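Local coordinates for sensor protein KdpD (Escherichia coli, PDB 4Y2F) that probably senses low potassium as a membrane-bound histidine kinase, passing phosphate to its partner response regulator, here represented by its GAF domain, at residues V14-S17 against P18-A22; I64-W67 against S68-G72; L5-M8 against S9-L12. One frame throughout, in Å; residues are numbered along the deposited sequence.

Contact 1: residues V14-S17 against P18-A22; sequences VGRS and PQDIA
S17 turns its OG into the crowded position between its own backbone N and carbonyl carbon (chi1 73°), while D20 sets its carboxylate beside its own N, CG anti to the carbonyl carbon (chi1 -77°); these torsions bring S17 OG within 3.3 Å of D20 CG. This is an N-cap: S17 stands just before helix 18-33, and its OG accepts from D20 N at 3.0 Å in a nearly straight bond (166°). Serine suits the place because a short hydroxyl reaches an amide of the first turn, where i-4 partners from within the helix are lacking. P18 follows naturally, since a residue at the very start of a helix needs no N-H of its own. The D20 carboxylate in turn bonds back to the loop, but not as in a classical capping box, where it would bond to the N of the cap residue; here D20 OD2 uses its anti lone pair to accept from R16 N at 3.0 Å, one residue earlier. The R16 side chain runs alongside D20 with its guanidinium turned nearly at right angles to the carboxylate, NE staying 5.7 Å from OD2, so what ties the two residues together is the backbone amide. The regular helical bonding starts with I21 N donating to S17 O. I21 itself is buried, reaching A131, L132 and L135 of helix 115-142. G15 passes close to I21: with the backbone as it is, a CB on G15 would probably collide with I21 CD1, which lies 4.0 Å from G15 CA.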
loop_
_atom_site.group_PDB
_atom_site.type_symbol
_atom_site.label_atom_id
_atom_site.label_comp_id
_atom_site.label_asym_id
_atom_site.label_seq_id
_atom_site.Cartn_x
_atom_site.Cartn_y
_atom_site.Cartn_z
ATOM N N VAL A 14 4.162 5.768 -10.963
ATOM C CA VAL A 14 4.690 6.043 -12.295
ATOM C C VAL A 14 6.094 5.500 -12.495
ATOM O O VAL A 14 6.676 5.693 -13.579
ATOM C CB VAL A 14 4.623 7.539 -12.646
ATOM C CG1 VAL A 14 3.171 7.994 -12.717
ATOM C CG2 VAL A 14 5.411 8.356 -11.651
ATOM N N GLY A 15 6.662 4.842 -11.489
ATOM C CA GLY A 15 7.957 4.207 -11.671
ATOM C C GLY A 15 7.893 3.154 -12.761
ATOM O O GLY A 15 6.923 2.399 -12.868
ATOM N N ARG A 16 8.940 3.112 -13.584
ATOM C CA ARG A 16 8.986 2.220 -14.732
ATOM C C ARG A 16 10.018 1.109 -14.602
ATOM O O ARG A 16 10.035 0.208 -15.450
ATOM C CB ARG A 16 9.276 3.007 -16.020
ATOM C CG ARG A 16 8.391 4.220 -16.243
ATOM C CD ARG A 16 8.465 4.666 -17.693
ATOM N NE ARG A 16 7.893 5.992 -17.897
ATOM C CZ ARG A 16 7.749 6.565 -19.088
ATOM N NH1 ARG A 16 8.130 5.925 -20.186
ATOM N NH2 ARG A 16 7.220 7.778 -19.182
ATOM N N SER A 17 10.882 1.160 -13.591
ATOM C CA SER A 17 11.985 0.223 -13.442
ATOM C C SER A 17 12.259 0.055 -11.959
ATOM O O SER A 17 11.944 0.955 -11.171
ATOM C CB SER A 17 13.250 0.770 -14.115
ATOM O OG SER A 17 13.799 1.825 -13.342
ATOM N N PRO A 18 12.834 -1.077 -11.543
ATOM C CA PRO A 18 13.239 -1.206 -10.135
ATOM C C PRO A 18 14.107 -0.059 -9.646
ATOM O O PRO A 18 13.950 0.391 -8.504
ATOM C CB PRO A 18 13.985 -2.545 -10.120
ATOM C CG PRO A 18 13.345 -3.331 -11.194
ATOM C CD PRO A 18 13.029 -2.335 -12.287
ATOM N N GLN A 19 15.009 0.442 -10.493
ATOM C CA GLN A 19 15.860 1.557 -10.093
ATOM C C GLN A 19 15.039 2.813 -9.819
ATOM O O GLN A 19 15.328 3.551 -8.868
ATOM C CB GLN A 19 16.935 1.806 -11.153
ATOM C CG GLN A 19 17.801 3.018 -10.872
ATOM C CD GLN A 19 19.146 2.953 -11.563
ATOM O OE1 GLN A 19 20.161 2.650 -10.937
ATOM N NE2 GLN A 19 19.164 3.243 -12.859
ATOM N N ASP A 20 14.017 3.068 -10.643
ATOM C CA ASP A 20 13.062 4.137 -10.353
ATOM C C ASP A 20 12.447 3.961 -8.971
ATOM O O ASP A 20 12.383 4.911 -8.182
ATOM C CB ASP A 20 11.940 4.147 -11.397
ATOM C CG ASP A 20 12.358 4.750 -12.720
ATOM O OD1 ASP A 20 13.485 5.278 -12.825
ATOM O OD2 ASP A 20 11.535 4.705 -13.657
ATOM N N ILE A 21 11.948 2.754 -8.682
ATOM C CA ILE A 21 11.304 2.500 -7.394
ATOM C C ILE A 21 12.293 2.696 -6.254
ATOM O O ILE A 21 11.961 3.296 -5.224
ATOM C CB ILE A 21 10.666 1.096 -7.360
ATOM C CG1 ILE A 21 9.578 0.957 -8.428
ATOM C CG2 ILE A 21 10.123 0.780 -5.985
ATOM C CD1 ILE A 21 8.464 1.983 -8.329
ATOM N N ALA A 22 13.517 2.191 -6.419
ATOM C CA ALA A 22 14.532 2.335 -5.383
ATOM C C ALA A 22 14.844 3.803 -5.120
ATOM O O ALA A 22 14.907 4.235 -3.963
ATOM C CB ALA A 22 15.797 1.581 -5.792
#

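Contact 2: residues I64-W67 against S68-G72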
loop_
_atom_site.group_PDB
_atom_site.type_symbol
_atom_site.label_atom_id
_atom_site.label_comp_id
_atom_site.label_asym_id
_atom_site.label_seq_id
_atom_site.Cartn_x
_atom_site.Cartn_y
_atom_site.Cartn_z
ATOM N N ILE A 64 24.094 -10.819 6.647
ATOM C CA ILE A 64 22.897 -10.647 7.461
ATOM C C ILE A 64 21.780 -10.010 6.640
ATOM O O ILE A 64 20.607 -10.389 6.764
ATOM C CB ILE A 64 23.219 -9.871 8.753
ATOM C CG1 ILE A 64 24.301 -10.610 9.550
ATOM C CG2 ILE A 64 21.963 -9.658 9.583
ATOM C CD1 ILE A 64 23.876 -11.991 10.008
ATOM N N ALA A 65 22.133 -9.067 5.757
ATOM C CA ALA A 65 21.150 -8.550 4.808
ATOM C C ALA A 65 20.578 -9.679 3.958
ATOM O O ALA A 65 19.355 -9.795 3.798
ATOM C CB ALA A 65 21.791 -7.474 3.936
ATOM N N GLN A 66 21.449 -10.541 3.419
ATOM C CA GLN A 66 20.957 -11.682 2.656
ATOM C C GLN A 66 20.052 -12.569 3.510
ATOM O O GLN A 66 19.028 -13.069 3.023
ATOM C CB GLN A 66 22.128 -12.483 2.075
ATOM C CG GLN A 66 21.724 -13.515 1.019
ATOM C CD GLN A 66 21.215 -12.887 -0.270
ATOM O OE1 GLN A 66 21.849 -11.990 -0.834
ATOM N NE2 GLN A 66 20.062 -13.361 -0.743
ATOM N N TRP A 67 20.416 -12.782 4.783
ATOM C CA TRP A 67 19.585 -13.571 5.697
ATOM C C TRP A 67 18.197 -12.958 5.848
ATOM O O TRP A 67 17.181 -13.666 5.816
ATOM C CB TRP A 67 20.263 -13.665 7.067
ATOM C CG TRP A 67 19.418 -14.347 8.143
ATOM C CD1 TRP A 67 19.402 -15.679 8.451
ATOM C CD2 TRP A 67 18.499 -13.720 9.053
ATOM N NE1 TRP A 67 18.528 -15.920 9.486
ATOM C CE2 TRP A 67 17.953 -14.736 9.867
ATOM C CE3 TRP A 67 18.069 -12.401 9.244
ATOM C CZ2 TRP A 67 17.006 -14.475 10.859
ATOM C CZ3 TRP A 67 17.126 -12.145 10.233
ATOM C CH2 TRP A 67 16.613 -13.174 11.031
ATOM N N SER A 68 18.139 -11.635 6.035
ATOM C CA SER A 68 16.862 -10.950 6.177
ATOM C C SER A 68 15.996 -11.136 4.935
ATOM O O SER A 68 14.784 -11.382 5.044
ATOM C CB SER A 68 17.146 -9.470 6.445
ATOM O OG SER A 68 15.964 -8.681 6.466
ATOM N N PHE A 69 16.600 -11.006 3.749
ATOM C CA PHE A 69 15.863 -11.188 2.502
ATOM C C PHE A 69 15.402 -12.630 2.338
ATOM O O PHE A 69 14.260 -12.893 1.938
ATOM C CB PHE A 69 16.743 -10.777 1.319
ATOM C CG PHE A 69 16.141 -11.091 -0.024
ATOM C CD1 PHE A 69 15.159 -10.276 -0.560
ATOM C CD2 PHE A 69 16.545 -12.208 -0.744
ATOM C CE1 PHE A 69 14.595 -10.559 -1.786
ATOM C CE2 PHE A 69 15.986 -12.502 -1.978
ATOM C CZ PHE A 69 15.005 -11.682 -2.500
ATOM N N ASP A 70 16.295 -13.583 2.619
ATOM C CA ASP A 70 15.971 -14.991 2.421
ATOM C C ASP A 70 14.854 -15.442 3.355
ATOM O O ASP A 70 13.990 -16.235 2.960
ATOM C CB ASP A 70 17.217 -15.848 2.649
ATOM C CG ASP A 70 18.257 -15.702 1.537
ATOM O OD1 ASP A 70 17.925 -15.199 0.447
ATOM O OD2 ASP A 70 19.414 -16.119 1.754
ATOM N N LYS A 71 14.866 -14.963 4.601
ATOM C CA LYS A 71 13.903 -15.370 5.618
ATOM C C LYS A 71 12.680 -14.465 5.679
ATOM O O LYS A 71 11.695 -14.827 6.334
ATOM C CB LYS A 71 14.565 -15.386 7.004
ATOM C CG LYS A 71 15.781 -16.302 7.108
ATOM C CD LYS A 71 15.500 -17.626 6.435
ATOM C CE LYS A 71 16.611 -18.637 6.661
ATOM N NZ LYS A 71 16.318 -19.880 5.899
ATOM N N GLY A 72 12.719 -13.314 5.017
ATOM C CA GLY A 72 11.642 -12.342 5.136
ATOM C C GLY A 72 11.484 -11.787 6.533
ATOM O O GLY A 72 10.357 -11.578 6.992
#
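Q66 and D70, one helical turn apart, join their side chains on one flank of helix 62-71, and W67 and K71 meet on another. The glutamine swings CG anti to its backbone N (chi1 -168°) and then bends at chi2, which carries the amide forward along the helix to D70. NE2 donates to D70 OD1 at 3.1 Å; the oxygen lies close to the amide plane but is met from above the plane of its own carboxylate. The same amide also reaches outside the helix to the backbone of the same chain, NE2 to G46 O and OE1 to L48 N, a task for which glutamine has both donor and acceptor. With a leucine here, G46 O, L48 N and D70 OD1 would probably all be left without this mate and the aspartate freer to turn. In this GAF domain the closely packed side is the one facing the antiparallel sheet: A65, S68 and F69 rest on L101 of strand 97-106, F69 also on T98, and the small S68 fits against I89 and P91 while its OG bonds to L73 O. Looser is the side where D70 and K71 are exposed to solvent. There K71 CG sits over one face of the W67 indole, 3.8 Å from the centroid of the five-membered ring, a CH-pi contact displaced toward the rim, while the ammonium end runs on past the ring. The helix ends at K71; G72, the first residue beyond it, has a positive phi (63°), which glycine adopts most easily.

Contact 3: residues L5-M8 against S9-L12; sequences LYEM and SKAL
Y6 O takes two donors in the middle of helix 4-13, K10 N at 3.1 Å and the hydroxyl S9 OG at 2.8 Å, both arriving from the same face of the carbonyl plane. S9 can do this because chi1 near 85° folds OG back over the preceding turn; the buried hydroxyl thereby finds an acceptor within its own helix, which makes serine comfortable in such a place. The other carbonyls across the contact are each met by the amide four residues on: L5 O by S9 N, E7 O by A11 N, and M8 O by L12 N, the last at 2.7 Å and nearly along the C=O axis. Charge is balanced more loosely. K10 NZ forms a long salt bridge with E7 OE2 at 3.6 Å, the two side chains lying side by side. The lysine reaches it by bending at chi3, and its aliphatic part passes the Y6 ring on the way, with CG offset over one face and CD 3.3 Å from CE2. A long chain with a charged end suits this flank, where apolar carbon can rest on a ring while the ammonium remains near a carboxylate. On the other flank the contact of M8 with L12 is apolar packing: the side chains cross obliquely, with M8 CG 3.9 Å from L12 CD1. M8 continues onto F28 and F124, L12 onto I21, and S9 also packs on L126 of the second subunit. This helix at the start of the fragment lies on helices 18-33 and 115-142, the helical side of the GAF fold, consistent with a helical dimer interface.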
loop_
_atom_site.group_PDB
_atom_site.type_symbol
_atom_site.label_atom_id
_atom_site.label_comp_id
_atom_site.label_asym_id
_atom_site.label_seq_id
_atom_site.Cartn_x
_atom_site.Cartn_y
_atom_site.Cartn_z
ATOM N N LEU A 5 2.885 9.471 2.774
ATOM C CA LEU A 5 2.578 8.165 2.208
ATOM C C LEU A 5 1.840 8.314 0.885
ATOM O O LEU A 5 2.154 7.634 -0.101
ATOM C CB LEU A 5 1.731 7.371 3.200
ATOM C CG LEU A 5 1.534 5.913 2.810
ATOM C CD1 LEU A 5 2.809 5.140 3.115
ATOM C CD2 LEU A 5 0.351 5.330 3.554
ATOM N N TYR A 6 0.843 9.203 0.856
ATOM C CA TYR A 6 0.100 9.479 -0.368
ATOM C C TYR A 6 1.012 10.040 -1.455
ATOM O O TYR A 6 0.913 9.635 -2.619
ATOM C CB TYR A 6 -1.038 10.450 -0.054
ATOM C CG TYR A 6 -1.765 10.982 -1.264
ATOM C CD1 TYR A 6 -2.841 10.298 -1.806
ATOM C CD2 TYR A 6 -1.382 12.180 -1.854
ATOM C CE1 TYR A 6 -3.515 10.783 -2.910
ATOM C CE2 TYR A 6 -2.045 12.670 -2.959
ATOM C CZ TYR A 6 -3.110 11.971 -3.481
ATOM O OH TYR A 6 -3.779 12.459 -4.581
ATOM N N GLU A 7 1.902 10.973 -1.099
ATOM C CA GLU A 7 2.792 11.548 -2.108
ATOM C C GLU A 7 3.767 10.509 -2.647
ATOM O O GLU A 7 4.059 10.488 -3.852
ATOM C CB GLU A 7 3.537 12.769 -1.568
ATOM C CG GLU A 7 2.673 14.025 -1.465
ATOM C CD GLU A 7 2.126 14.497 -2.807
ATOM O OE1 GLU A 7 2.886 14.512 -3.801
ATOM O OE2 GLU A 7 0.929 14.850 -2.863
ATOM N N MET A 8 4.277 9.635 -1.778
ATOM C CA MET A 8 5.140 8.567 -2.260
ATOM C C MET A 8 4.372 7.616 -3.166
ATOM O O MET A 8 4.899 7.179 -4.192
ATOM C CB MET A 8 5.785 7.808 -1.102
ATOM C CG MET A 8 6.787 6.753 -1.607
ATOM S SD MET A 8 7.551 5.722 -0.344
ATOM C CE MET A 8 6.136 4.789 0.240
ATOM N N SER A 9 3.112 7.322 -2.833
ATOM C CA SER A 9 2.322 6.423 -3.675
ATOM C C SER A 9 2.151 6.988 -5.082
ATOM O O SER A 9 2.192 6.243 -6.072
ATOM C CB SER A 9 0.962 6.123 -3.028
ATOM O OG SER A 9 0.002 7.123 -3.336
ATOM N N LYS A 10 1.967 8.308 -5.200
ATOM C CA LYS A 10 1.886 8.918 -6.523
ATOM C C LYS A 10 3.189 8.746 -7.287
ATOM O O LYS A 10 3.176 8.449 -8.491
ATOM C CB LYS A 10 1.544 10.403 -6.403
ATOM C CG LYS A 10 0.098 10.684 -6.025
ATOM C CD LYS A 10 -0.093 12.132 -5.577
ATOM C CE LYS A 10 0.018 13.131 -6.717
ATOM N NZ LYS A 10 -0.274 14.518 -6.243
ATOM N N ALA A 11 4.322 8.912 -6.601
ATOM C CA ALA A 11 5.614 8.782 -7.259
ATOM C C ALA A 11 5.913 7.326 -7.607
ATOM O O ALA A 11 6.485 7.044 -8.668
ATOM C CB ALA A 11 6.703 9.370 -6.367
ATOM N N LEU A 12 5.524 6.391 -6.732
ATOM C CA LEU A 12 5.735 4.973 -7.018
ATOM C C LEU A 12 4.868 4.490 -8.172
ATOM O O LEU A 12 5.280 3.592 -8.921
ATOM C CB LEU A 12 5.437 4.131 -5.778
ATOM C CG LEU A 12 6.392 4.210 -4.582
ATOM C CD1 LEU A 12 5.785 3.480 -3.393
ATOM C CD2 LEU A 12 7.768 3.634 -4.925
#

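How the contacts relate
Contacts 3 and 1 are neighbours in sequence and in space: their centres lie 12 Å apart, and I21 CD1 of contact 1 packs at 3.6 Å on L12 O of contact 3. The loop V14-S17 thus turns the chain from helix 4-13 into helix 18-33, and both helices lean on helix 115-142. Contact 2 stands apart, on the helix that meets strand 97-106 of the sheet; its centre is 22 Å from that of contact 1, with nearest atoms about 12 Å apart, and 26 Å from that of contact 3, on the opposite side of the chain's centre. Only contact 3 touches the second subunit.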